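PDB 3FHK: bacilliredoxin BrxA, which removes bacillithiol from S-bacillithiolated proteins as a dithiol bacilliredoxin of the thioredoxin superfamily, and has protein disulfide isomerase activity. Local coordinates for residues R21-A26 with V51-C56; E35-F40 with T93-E98; Q69-L72 with K76-D79; M110-L113 with V118-F121; H125-E128 with E134-K137. The protein carries 2 engineered substitutions. All blocks are in the same frame, centred on the assembly; numbering follows the deposited sequence.

Interaction 1: residues R21-A26 with V51-C56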
# COMPACT_ATOMS: atom_id res chain seq x y z
N ARG A 21 3.32 -16.39 -18.57
CA ARG A 21 4.06 -16.52 -19.82
C ARG A 21 5.15 -17.58 -19.73
O ARG A 21 5.46 -18.24 -20.72
CB ARG A 21 4.65 -15.18 -20.23
CG ARG A 21 3.66 -14.25 -20.91
CD ARG A 21 4.38 -12.98 -21.34
NE ARG A 21 3.48 -12.01 -21.96
CZ ARG A 21 3.63 -10.69 -21.86
NH1 ARG A 21 4.63 -10.19 -21.15
NH2 ARG A 21 2.76 -9.88 -22.45
N GLU A 22 5.73 -17.75 -18.55
CA GLU A 22 6.72 -18.79 -18.36
C GLU A 22 6.21 -20.15 -18.87
O GLU A 22 6.95 -20.88 -19.53
CB GLU A 22 7.17 -18.89 -16.90
CG GLU A 22 8.14 -20.03 -16.64
CD GLU A 22 8.95 -19.84 -15.37
OE1 GLU A 22 8.73 -18.83 -14.67
OE2 GLU A 22 9.81 -20.71 -15.07
N LEU A 23 4.95 -20.47 -18.59
CA LEU A 23 4.33 -21.69 -19.10
C LEU A 23 3.73 -21.53 -20.50
O LEU A 23 3.92 -22.39 -21.36
CB LEU A 23 3.24 -22.20 -18.14
CG LEU A 23 3.73 -22.64 -16.76
CD1 LEU A 23 2.56 -22.98 -15.84
CD2 LEU A 23 4.68 -23.83 -16.89
N THR A 24 3.02 -20.43 -20.72
CA THR A 24 2.25 -20.28 -21.96
C THR A 24 3.16 -20.06 -23.15
O THR A 24 2.88 -20.53 -24.25
CB THR A 24 1.17 -19.16 -21.87
OG1 THR A 24 1.78 -17.91 -21.54
CG2 THR A 24 0.14 -19.50 -20.78
N GLY A 25 4.27 -19.36 -22.91
CA GLY A 25 5.27 -19.18 -23.94
C GLY A 25 5.97 -20.48 -24.26
O GLY A 25 6.74 -20.56 -25.20
N ALA A 26 5.70 -21.51 -23.46
CA ALA A 26 6.27 -22.82 -23.71
C ALA A 26 5.21 -23.79 -24.27
O ALA A 26 5.39 -25.00 -24.25
CB ALA A 26 6.89 -23.38 -22.45
N VAL A 51 -0.54 -28.52 -15.42
CA VAL A 51 0.24 -27.89 -14.37
C VAL A 51 -0.65 -26.95 -13.59
O VAL A 51 -1.27 -26.04 -14.14
CB VAL A 51 1.45 -27.12 -14.92
CG1 VAL A 51 2.18 -26.39 -13.78
CG2 VAL A 51 2.39 -28.06 -15.65
N VAL A 52 -0.74 -27.21 -12.29
CA VAL A 52 -1.42 -26.27 -11.41
C VAL A 52 -0.40 -25.27 -10.92
O VAL A 52 0.43 -25.58 -10.05
CB VAL A 52 -2.09 -26.98 -10.25
CG1 VAL A 52 -2.67 -25.95 -9.29
CG2 VAL A 52 -3.17 -27.90 -10.78
N ASN A 53 -0.46 -24.08 -11.50
CA ASN A 53 0.53 -23.05 -11.28
C ASN A 53 0.28 -22.33 -9.97
O ASN A 53 -0.77 -22.52 -9.35
CB ASN A 53 0.53 -22.08 -12.47
CG ASN A 53 1.85 -21.35 -12.63
OD1 ASN A 53 2.80 -21.57 -11.88
ND2 ASN A 53 1.90 -20.45 -13.61
N SER A 54 1.24 -21.52 -9.53
CA SER A 54 1.17 -20.84 -8.24
C SER A 54 2.22 -19.73 -8.16
O SER A 54 3.21 -19.76 -8.89
CB SER A 54 1.40 -21.85 -7.10
OG SER A 54 1.75 -21.20 -5.88
N VAL A 55 2.01 -18.76 -7.27
CA VAL A 55 2.94 -17.64 -7.12
C VAL A 55 4.17 -17.96 -6.26
O VAL A 55 5.19 -17.26 -6.30
CB VAL A 55 2.21 -16.42 -6.50
CG1 VAL A 55 3.17 -15.27 -6.28
CG2 VAL A 55 1.08 -15.98 -7.40
N CYS A 56 4.09 -19.02 -5.46
CA CYS A 56 5.12 -19.29 -4.47
C CYS A 56 6.47 -19.65 -5.10
O CYS A 56 6.56 -20.02 -6.27
CB CYS A 56 4.67 -20.40 -3.54
SG CYS A 56 4.30 -21.88 -4.44
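Leu23, late in helix 2-24, faces Asn53 at the end of strand 47-53 with 8.8 Å between their CA atoms, so the two backbones stay well apart and side chains alone close the gap. This is helix-on-sheet packing in a thioredoxin-like fold: strand 47-53 is the middle strand of the mixed sheet and runs on into the CXC motif, whose first nucleophile is Cys56. A single methyl does the bridging. Leu23 CD1 lies 4.0 Å from Val51 CG1, which is swung anti to its own nitrogen (chi1 176°), and only 3.4 Å from Asn53 ND2. The two side chains of Leu23 and Asn53 approach from opposite directions. Leucine suits the place because its branched end fills a buried slot between valine and amide. Asparagine is a polar choice for so buried a spot, but its amide is gripped at both ends: ND2 bonds to Met19 O, and OD1 accepts from Arg64 NH1 as well as, weakly, from Ser54 N. These partners fix the rotation of the flat group. Arg64 also forms a salt bridge with Glu22, so helices 2-24 and 57-73 and the strand end share one polar network. Beyond the strand, Ser54 makes an ST turn into the active-site helix, with Cys56 N bonding almost straight (172°) to Ser54 OG at 3.2 Å.

Interaction 2: residues E35-F40 with T93-E98; sequences EEVENF and TAKMRE. With SO4 (sulfate ion), chain F.
Val37 packs against Lys95 where helices 34-43 and 90-97 lie side by side on one face of the thioredoxin-like sheet, their local axes 8.7 Å apart and inclined by 31°. The tight part is the inner one. Val37 CG1 presses on Lys95 CG at 3.5 Å, closer than usual for two carbons, and stands 3.6 Å from Met96 N. A short beta-branched valine suits this buried position, because it fits between the helices while also reaching Val84 of the sheet below. Toward the solvent the fit slackens: Glu38 CG and Lys95 CD are 4.0 Å apart, and the two side chains cross at an angle. Lysine serves both zones. Its methylenes cover the valine, and bends at chi2 (54°) and chi3 (55°) fold the side chain back so that NZ makes a salt bridge of 2.9 Å with Glu98 OE1 of the same segment. Glu38 OE2, 4.3 Å from Lys95 NZ, is too far for a salt bridge but probably adds to the favourable electrostatics. With an alanine here, Glu98 would probably be left without its charged mate and a gap would open beside Val37. On another side of helix 90-97, Arg97 extends away from helix 34-43 to a sulfate ion, probably from the crystallisation liquor, and grips it edge-on: NH1 bonds to O4 at 2.8 Å and NH2 to O3 at 2.7 Å.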
# COMPACT_ATOMS: atom_id res chain seq x y z
N GLU A 35 -15.44 -22.63 -17.46
CA GLU A 35 -15.98 -23.07 -18.74
C GLU A 35 -14.88 -23.59 -19.67
O GLU A 35 -15.04 -24.62 -20.32
CB GLU A 35 -16.74 -21.94 -19.41
CG GLU A 35 -17.42 -22.34 -20.72
N GLU A 36 -13.77 -22.86 -19.72
CA GLU A 36 -12.61 -23.28 -20.50
C GLU A 36 -12.06 -24.62 -20.03
O GLU A 36 -11.61 -25.44 -20.84
CB GLU A 36 -11.52 -22.22 -20.42
CG GLU A 36 -11.95 -20.86 -20.89
CD GLU A 36 -10.81 -19.88 -20.95
OE1 GLU A 36 -9.75 -20.16 -20.35
OE2 GLU A 36 -10.97 -18.83 -21.61
N VAL A 37 -12.07 -24.84 -18.72
CA VAL A 37 -11.60 -26.10 -18.17
C VAL A 37 -12.52 -27.25 -18.60
O VAL A 37 -12.05 -28.29 -19.05
CB VAL A 37 -11.49 -26.05 -16.63
CG1 VAL A 37 -11.15 -27.43 -16.07
CG2 VAL A 37 -10.45 -25.03 -16.21
N GLU A 38 -13.82 -27.04 -18.48
CA GLU A 38 -14.79 -28.04 -18.92
C GLU A 38 -14.61 -28.33 -20.40
O GLU A 38 -14.53 -29.49 -20.81
CB GLU A 38 -16.22 -27.56 -18.67
CG GLU A 38 -16.80 -28.00 -17.35
CD GLU A 38 -18.13 -27.32 -17.05
OE1 GLU A 38 -18.18 -26.07 -17.10
OE2 GLU A 38 -19.11 -28.05 -16.77
N ASN A 39 -14.55 -27.26 -21.20
CA ASN A 39 -14.36 -27.39 -22.63
C ASN A 39 -13.18 -28.28 -22.98
O ASN A 39 -13.33 -29.24 -23.73
CB ASN A 39 -14.16 -26.01 -23.27
CG ASN A 39 -15.40 -25.53 -23.98
OD1 ASN A 39 -15.83 -26.13 -24.98
ND2 ASN A 39 -15.98 -24.44 -23.50
N PHE A 40 -12.01 -27.95 -22.44
CA PHE A 40 -10.85 -28.75 -22.73
C PHE A 40 -11.02 -30.19 -22.24
O PHE A 40 -10.90 -31.13 -23.02
CB PHE A 40 -9.57 -28.16 -22.12
CG PHE A 40 -8.40 -29.07 -22.25
CD1 PHE A 40 -7.71 -29.17 -23.46
CD2 PHE A 40 -8.01 -29.88 -21.19
CE1 PHE A 40 -6.65 -30.04 -23.61
CE2 PHE A 40 -6.94 -30.75 -21.32
CZ PHE A 40 -6.26 -30.84 -22.53
N THR A 93 -9.15 -23.33 -11.47
CA THR A 93 -8.46 -24.42 -10.78
C THR A 93 -9.39 -25.31 -9.94
O THR A 93 -9.18 -26.52 -9.88
CB THR A 93 -7.17 -23.98 -9.99
OG1 THR A 93 -7.33 -24.17 -8.58
CG2 THR A 93 -6.80 -22.55 -10.30
N ALA A 94 -10.42 -24.72 -9.33
CA ALA A 94 -11.43 -25.50 -8.59
C ALA A 94 -12.14 -26.50 -9.51
O ALA A 94 -12.40 -27.64 -9.13
CB ALA A 94 -12.47 -24.58 -7.92
N LYS A 95 -12.43 -26.07 -10.73
CA LYS A 95 -13.00 -26.92 -11.77
C LYS A 95 -12.03 -28.02 -12.25
O LYS A 95 -12.43 -29.17 -12.41
CB LYS A 95 -13.48 -26.05 -12.94
CG LYS A 95 -14.00 -26.82 -14.14
CD LYS A 95 -15.08 -27.80 -13.73
CE LYS A 95 -16.19 -27.09 -12.99
NZ LYS A 95 -17.40 -27.95 -12.88
N MET A 96 -10.78 -27.66 -12.49
CA MET A 96 -9.80 -28.67 -12.88
C MET A 96 -9.67 -29.73 -11.79
O MET A 96 -9.64 -30.93 -12.06
CB MET A 96 -8.44 -28.04 -13.19
CG MET A 96 -7.44 -29.00 -13.83
SD MET A 96 -8.10 -29.86 -15.27
CE MET A 96 -6.85 -31.11 -15.48
N ARG A 97 -9.60 -29.28 -10.54
CA ARG A 97 -9.40 -30.19 -9.42
C ARG A 97 -10.54 -31.20 -9.26
O ARG A 97 -10.33 -32.31 -8.78
CB ARG A 97 -9.11 -29.42 -8.12
CG ARG A 97 -7.70 -28.76 -8.08
CD ARG A 97 -7.56 -27.80 -6.89
NE ARG A 97 -6.17 -27.43 -6.64
CZ ARG A 97 -5.78 -26.41 -5.87
NH1 ARG A 97 -6.67 -25.63 -5.26
NH2 ARG A 97 -4.49 -26.15 -5.72
N GLU A 98 -11.74 -30.82 -9.70
CA GLU A 98 -12.88 -31.74 -9.66
C GLU A 98 -12.60 -33.03 -10.44
O GLU A 98 -13.20 -34.07 -10.15
CB GLU A 98 -14.13 -31.07 -10.22
CG GLU A 98 -14.79 -30.07 -9.29
CD GLU A 98 -16.02 -29.44 -9.91
OE1 GLU A 98 -16.43 -29.90 -11.00
OE2 GLU A 98 -16.57 -28.49 -9.33
S SO4 F . -4.62 -23.10 -3.55
O1 SO4 F . -4.80 -23.05 -2.10
O2 SO4 F . -3.95 -21.87 -3.97
O3 SO4 F . -3.80 -24.27 -3.84
O4 SO4 F . -5.90 -23.18 -4.27

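Interaction 3: residues Q69-L72 with K76-D79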
# COMPACT_ATOMS: atom_id res chain seq x y z
N GLN A 69 10.81 -28.15 -19.14
CA GLN A 69 12.01 -28.84 -19.57
C GLN A 69 11.76 -30.32 -19.84
O GLN A 69 12.26 -30.88 -20.82
CB GLN A 69 13.16 -28.64 -18.57
CG GLN A 69 13.74 -27.22 -18.60
CD GLN A 69 14.59 -26.88 -17.38
OE1 GLN A 69 14.55 -25.76 -16.88
NE2 GLN A 69 15.35 -27.86 -16.89
N ALA A 70 10.97 -30.96 -18.97
CA ALA A 70 10.66 -32.37 -19.16
C ALA A 70 9.96 -32.56 -20.50
O ALA A 70 10.25 -33.49 -21.25
CB ALA A 70 9.78 -32.90 -18.01
N VAL A 71 9.06 -31.63 -20.81
CA VAL A 71 8.26 -31.69 -22.02
C VAL A 71 9.06 -31.45 -23.30
O VAL A 71 8.74 -31.98 -24.37
CB VAL A 71 7.08 -30.71 -21.93
CG1 VAL A 71 6.73 -30.16 -23.28
CG2 VAL A 71 5.87 -31.42 -21.29
N LEU A 72 10.11 -30.64 -23.19
CA LEU A 72 10.91 -30.28 -24.35
C LEU A 72 12.05 -31.25 -24.58
O LEU A 72 12.53 -31.42 -25.71
CB LEU A 72 11.45 -28.86 -24.18
CG LEU A 72 10.47 -27.71 -24.38
CD1 LEU A 72 11.13 -26.40 -23.97
CD2 LEU A 72 10.01 -27.65 -25.84
N LYS A 76 9.57 -39.36 -25.33
CA LYS A 76 8.13 -39.56 -25.13
C LYS A 76 7.52 -38.39 -24.37
O LYS A 76 7.98 -38.05 -23.28
CB LYS A 76 7.85 -40.87 -24.38
CG LYS A 76 7.72 -42.07 -25.29
CD LYS A 76 8.03 -43.37 -24.57
CE LYS A 76 8.06 -44.54 -25.54
N THR A 77 6.48 -37.80 -24.94
CA THR A 77 5.92 -36.57 -24.39
C THR A 77 4.39 -36.52 -24.53
O THR A 77 3.81 -37.17 -25.39
CB THR A 77 6.53 -35.34 -25.11
OG1 THR A 77 6.32 -34.16 -24.31
CG2 THR A 77 5.89 -35.15 -26.48
N PRO A 78 3.72 -35.74 -23.65
CA PRO A 78 2.26 -35.66 -23.72
C PRO A 78 1.78 -35.00 -25.00
O PRO A 78 2.48 -34.16 -25.55
CB PRO A 78 1.88 -34.79 -22.52
CG PRO A 78 3.07 -34.83 -21.61
CD PRO A 78 4.26 -34.99 -22.51
N ASP A 79 0.60 -35.39 -25.47
CA ASP A 79 -0.01 -34.76 -26.63
C ASP A 79 -0.47 -33.33 -26.32
O ASP A 79 -0.45 -32.47 -27.19
CB ASP A 79 -1.19 -35.61 -27.10
CG ASP A 79 -0.80 -37.05 -27.36
OD1 ASP A 79 0.13 -37.28 -28.18
OD2 ASP A 79 -1.40 -37.95 -26.74
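Thr77 and Val71 are joined by the one hydrogen bond of this contact, from Thr77 OG1 to Val71 O at 3.3 Å. The hydroxyl comes in the plane of the carbonyl group, on a lone pair, with a C=O...donor angle of 118°. Val71 sits close to the C-terminal end of helix 57-73, where carbonyls of the last turn commonly lack a helical N-H partner, and the hydroxyl of a threonine a few residues further on can act as donor instead. The torsion chi1 of -161° makes this possible: it holds OG1 opposite the Thr77 nitrogen and aims it at the helix, while CG2 takes the crowded position between the nitrogen and the carbonyl carbon. A valine in its place would keep nearly the same shape but is likely to leave Val71 O without this donor and the turn less firmly tied to the helix. The segments belong to the return leg of a beta-alpha-beta crossover, in which helix 57-73 links the parallel, adjacent strands 47-53 and 80-85 of the thioredoxin-like sheet. Apolar contact makes up the rest. Val71 CG2 meets Pro78 CD at 4.1 Å, the two side chains crossing at a slant, and the same methyl is 4.1 Å from Thr77 OG1. Both Val71 and Pro78 rest on Leu49 of strand 47-53, while Phe143 of helix 132-146 also touches the proline. Proline suits the position just ahead of strand 80-85, since its ring is apolar enough to be buried here and restricts the backbone. Asp79 OD2 accepts a hydrogen bond from Thr47 N.

Interaction 4: residues M110-L113 with V118-F121; sequences MALL and VVHF. With SO4 (sulfate ion), chain G.
Leu112 and His120 form the hydrogen-bonded pair of an antiparallel beta hairpin made by strands 109-114 and 117-122. Leu112 N bonds to His120 O at 2.8 Å (165°). The return bond, His120 N to Leu112 O, is longer at 3.3 Å, and the same oxygen also accepts from Val119 N at 2.8 Å. Val119 N lies nearly along the C=O axis, while His120 N is tilted 16° from the carbonyl plane. Two residues facing one make a classic beta bulge, which shifts the register before Leu113 pairs with Val118. This hairpin completes one side of the thioredoxin-like sheet, strand 117-122 being outermost within the chain and strand 109-114 pairing with 47-53. On one face Ala111 CB touches Phe121 CD2 at 3.9 Å, alanine being small enough to sit beside the ring. On the other, Leu112 CB and His120 CB are 3.9 Å apart. At the corner, Val119 CG2 meets Leu112 CD1 at 4.0 Å. Beyond the bulge the side chains diverge, yet Leu113 CD1 still touches Val118 CG2 at 3.9 Å. His120 suits this partly exposed position because both ring nitrogens are used: NE2 bonds to Asn138 OD1 of helix 132-146, and ND1 donates to O1 of a sulfate ion at 2.9 Å, close to the ring plane. The ring is therefore probably protonated, and the sulfate, likely from the crystallisation liquor, is also held by His146 NE2.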
# COMPACT_ATOMS: atom_id res chain seq x y z
N MET A 110 0.99 -31.19 -10.33
CA MET A 110 0.91 -31.58 -11.74
C MET A 110 0.13 -32.88 -11.90
O MET A 110 0.23 -33.78 -11.08
CB MET A 110 2.32 -31.71 -12.32
CG MET A 110 3.12 -30.41 -12.33
SD MET A 110 4.79 -30.59 -13.01
CE MET A 110 5.72 -30.81 -11.51
N ALA A 111 -0.66 -32.98 -12.97
CA ALA A 111 -1.29 -34.23 -13.32
C ALA A 111 -1.03 -34.62 -14.76
O ALA A 111 -1.12 -33.78 -15.67
CB ALA A 111 -2.80 -34.20 -13.03
N LEU A 112 -0.69 -35.89 -14.95
CA LEU A 112 -0.66 -36.53 -16.26
C LEU A 112 -2.01 -37.21 -16.46
O LEU A 112 -2.41 -38.07 -15.66
CB LEU A 112 0.46 -37.57 -16.31
CG LEU A 112 1.29 -37.72 -17.59
CD1 LEU A 112 1.76 -39.15 -17.79
CD2 LEU A 112 0.55 -37.23 -18.83
N LEU A 113 -2.72 -36.82 -17.52
CA LEU A 113 -4.02 -37.41 -17.86
C LEU A 113 -3.93 -38.35 -19.04
O LEU A 113 -3.10 -38.18 -19.92
CB LEU A 113 -5.00 -36.31 -18.26
CG LEU A 113 -5.72 -35.47 -17.21
CD1 LEU A 113 -4.94 -35.39 -15.91
CD2 LEU A 113 -5.96 -34.08 -17.79
N VAL A 118 -6.74 -39.06 -14.45
CA VAL A 118 -5.37 -38.96 -13.95
C VAL A 118 -4.68 -40.32 -13.98
O VAL A 118 -5.21 -41.30 -13.48
CB VAL A 118 -5.34 -38.41 -12.52
CG1 VAL A 118 -3.91 -38.37 -11.97
CG2 VAL A 118 -5.97 -37.01 -12.49
N VAL A 119 -3.51 -40.39 -14.61
CA VAL A 119 -2.71 -41.61 -14.57
C VAL A 119 -1.41 -41.40 -13.80
O VAL A 119 -0.70 -42.36 -13.47
CB VAL A 119 -2.41 -42.17 -15.98
CG1 VAL A 119 -3.70 -42.59 -16.69
CG2 VAL A 119 -1.60 -41.15 -16.83
N HIS A 120 -1.09 -40.15 -13.52
CA HIS A 120 0.04 -39.86 -12.64
C HIS A 120 -0.11 -38.49 -12.02
O HIS A 120 -0.45 -37.53 -12.70
CB HIS A 120 1.37 -39.97 -13.39
CG HIS A 120 2.56 -39.87 -12.48
ND1 HIS A 120 3.00 -40.93 -11.72
CD2 HIS A 120 3.38 -38.83 -12.20
CE1 HIS A 120 4.05 -40.55 -11.01
NE2 HIS A 120 4.30 -39.28 -11.28
N PHE A 121 0.14 -38.39 -10.73
CA PHE A 121 -0.11 -37.16 -10.00
C PHE A 121 1.16 -36.76 -9.26
O PHE A 121 1.87 -37.61 -8.74
CB PHE A 121 -1.29 -37.34 -9.04
CG PHE A 121 -1.84 -36.04 -8.50
CD1 PHE A 121 -1.58 -35.65 -7.20
CD2 PHE A 121 -2.59 -35.20 -9.31
CE1 PHE A 121 -2.07 -34.44 -6.72
CE2 PHE A 121 -3.07 -33.99 -8.83
CZ PHE A 121 -2.81 -33.61 -7.54
S SO4 G . 2.68 -44.29 -12.13
O1 SO4 G . 1.87 -43.58 -11.14
O2 SO4 G . 4.03 -44.42 -11.59
O3 SO4 G . 2.13 -45.62 -12.39
O4 SO4 G . 2.69 -43.53 -13.38

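Interaction 5: residues H125-E128 with E134-K137; sequences HEIE and EIMK
Ile127 and Ile135 bring their backbones to 6.5 Å, measured between CA atoms, where the loop after strand 117-122 folds back over the early part of helix 132-146. Residues 134-137 are helical throughout, so a turn of helix is set against the loop. One methyl of the helix makes the contact. Ile135 CD1 lies 3.4 Å from Ile127 O. The same methyl is 3.7 Å from Ile127 CG2, so it rests on both the main chain and the side chain of the loop. The two isoleucine side chains cross at about a right angle. Isoleucine suits the helix position because its longer branch, with CG1 opposite the carbonyl carbon (chi1 -47°) and CD1 continuing in an extended line (chi2 -167°), spans the distance to the loop, while its CG2 packs on Met110 of strand 109-114. On the loop side, Ile127 CG2, anti to its own nitrogen, is the branch that meets this methyl. Leu62 of helix 57-73 packs against both isoleucines, so three parts of the chain share one buried apolar patch. Polar links tie down the ends of the loop: His125 O bonds to His130 NE2, and Glu128 forms a salt bridge with Arg124, a residue that also touches Cys56. The side chains of Ile127 and the nucleophile Cys58 are about 4 Å apart, so this loop-on-helix packing probably forms part of the apolar surroundings of the CXC active site in a thioredoxin-like fold.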
# COMPACT_ATOMS: atom_id res chain seq x y z
N HIS A 125 3.96 -31.81 -2.23
CA HIS A 125 4.99 -32.39 -1.37
C HIS A 125 5.99 -33.25 -2.15
O HIS A 125 7.03 -33.63 -1.63
CB HIS A 125 4.39 -33.17 -0.19
CG HIS A 125 3.77 -34.48 -0.57
ND1 HIS A 125 2.40 -34.66 -0.65
CD2 HIS A 125 4.32 -35.68 -0.87
CE1 HIS A 125 2.15 -35.91 -1.00
NE2 HIS A 125 3.29 -36.55 -1.14
N GLU A 126 5.66 -33.52 -3.41
CA GLU A 126 6.53 -34.29 -4.29
C GLU A 126 7.41 -33.31 -5.05
O GLU A 126 8.32 -33.70 -5.79
CB GLU A 126 5.69 -35.10 -5.27
CG GLU A 126 6.12 -36.54 -5.42
CD GLU A 126 5.63 -37.42 -4.29
OE1 GLU A 126 4.63 -38.13 -4.48
OE2 GLU A 126 6.25 -37.39 -3.21
N ILE A 127 7.12 -32.03 -4.85
CA ILE A 127 7.83 -30.96 -5.54
C ILE A 127 8.67 -30.15 -4.56
O ILE A 127 9.89 -30.05 -4.72
CB ILE A 127 6.85 -30.02 -6.26
CG1 ILE A 127 6.05 -30.81 -7.31
CG2 ILE A 127 7.60 -28.83 -6.88
CD1 ILE A 127 5.05 -29.96 -8.11
N GLU A 128 8.02 -29.56 -3.57
CA GLU A 128 8.72 -28.79 -2.56
C GLU A 128 9.74 -29.65 -1.84
O GLU A 128 9.49 -30.82 -1.56
CB GLU A 128 7.73 -28.23 -1.54
CG GLU A 128 8.38 -27.58 -0.34
CD GLU A 128 7.40 -26.74 0.44
OE1 GLU A 128 6.30 -27.24 0.76
OE2 GLU A 128 7.73 -25.57 0.72
N GLU A 134 15.35 -34.53 -9.59
CA GLU A 134 14.39 -35.48 -9.05
C GLU A 134 13.03 -35.30 -9.71
O GLU A 134 12.38 -36.26 -10.10
CB GLU A 134 14.24 -35.32 -7.53
CG GLU A 134 15.50 -35.61 -6.70
CD GLU A 134 15.31 -35.31 -5.21
OE1 GLU A 134 14.15 -35.24 -4.74
OE2 GLU A 134 16.33 -35.16 -4.50
N ILE A 135 12.60 -34.05 -9.82
CA ILE A 135 11.25 -33.78 -10.30
C ILE A 135 11.11 -34.08 -11.79
O ILE A 135 10.10 -34.62 -12.21
CB ILE A 135 10.82 -32.34 -9.98
CG1 ILE A 135 11.15 -32.03 -8.52
CG2 ILE A 135 9.32 -32.15 -10.24
CD1 ILE A 135 10.50 -30.77 -8.00
N MET A 136 12.12 -33.73 -12.57
CA MET A 136 12.07 -34.01 -14.00
C MET A 136 12.11 -35.52 -14.27
O MET A 136 11.43 -36.02 -15.16
CB MET A 136 13.20 -33.29 -14.73
CG MET A 136 12.72 -32.15 -15.62
SD MET A 136 14.11 -31.37 -16.44
CE MET A 136 15.12 -31.08 -15.00
N LYS A 137 12.91 -36.23 -13.47
CA LYS A 137 12.97 -37.69 -13.55
C LYS A 137 11.60 -38.27 -13.21
O LYS A 137 11.19 -39.29 -13.76
CB LYS A 137 14.03 -38.23 -12.58
CG LYS A 137 14.24 -39.74 -12.65

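How the interactions relate
The five contacts are all built on or around one thioredoxin-like sheet and its CXC site. Interactions 1 and 4 share the sheet itself, strands 47-53 and 109-114 being neighbours, and touch through Val51 CG2 and Met110 CG at 4.1 Å. Met110 continues to interaction 5, its CE lying 3.6 Å from Ile127 CD1, beside Cys58. Interaction 2 joins interaction 1 where Arg97 NH2 packs on Val52 CG1 at 4.0 Å; its centre is about 24 Å from that of interaction 5, on the opposite side of the chain's centre. Interaction 3, away from the active site, meets interaction 5 through Gln69 CB and Met136 SD at 3.6 Å, linking helices 57-73 and 132-146.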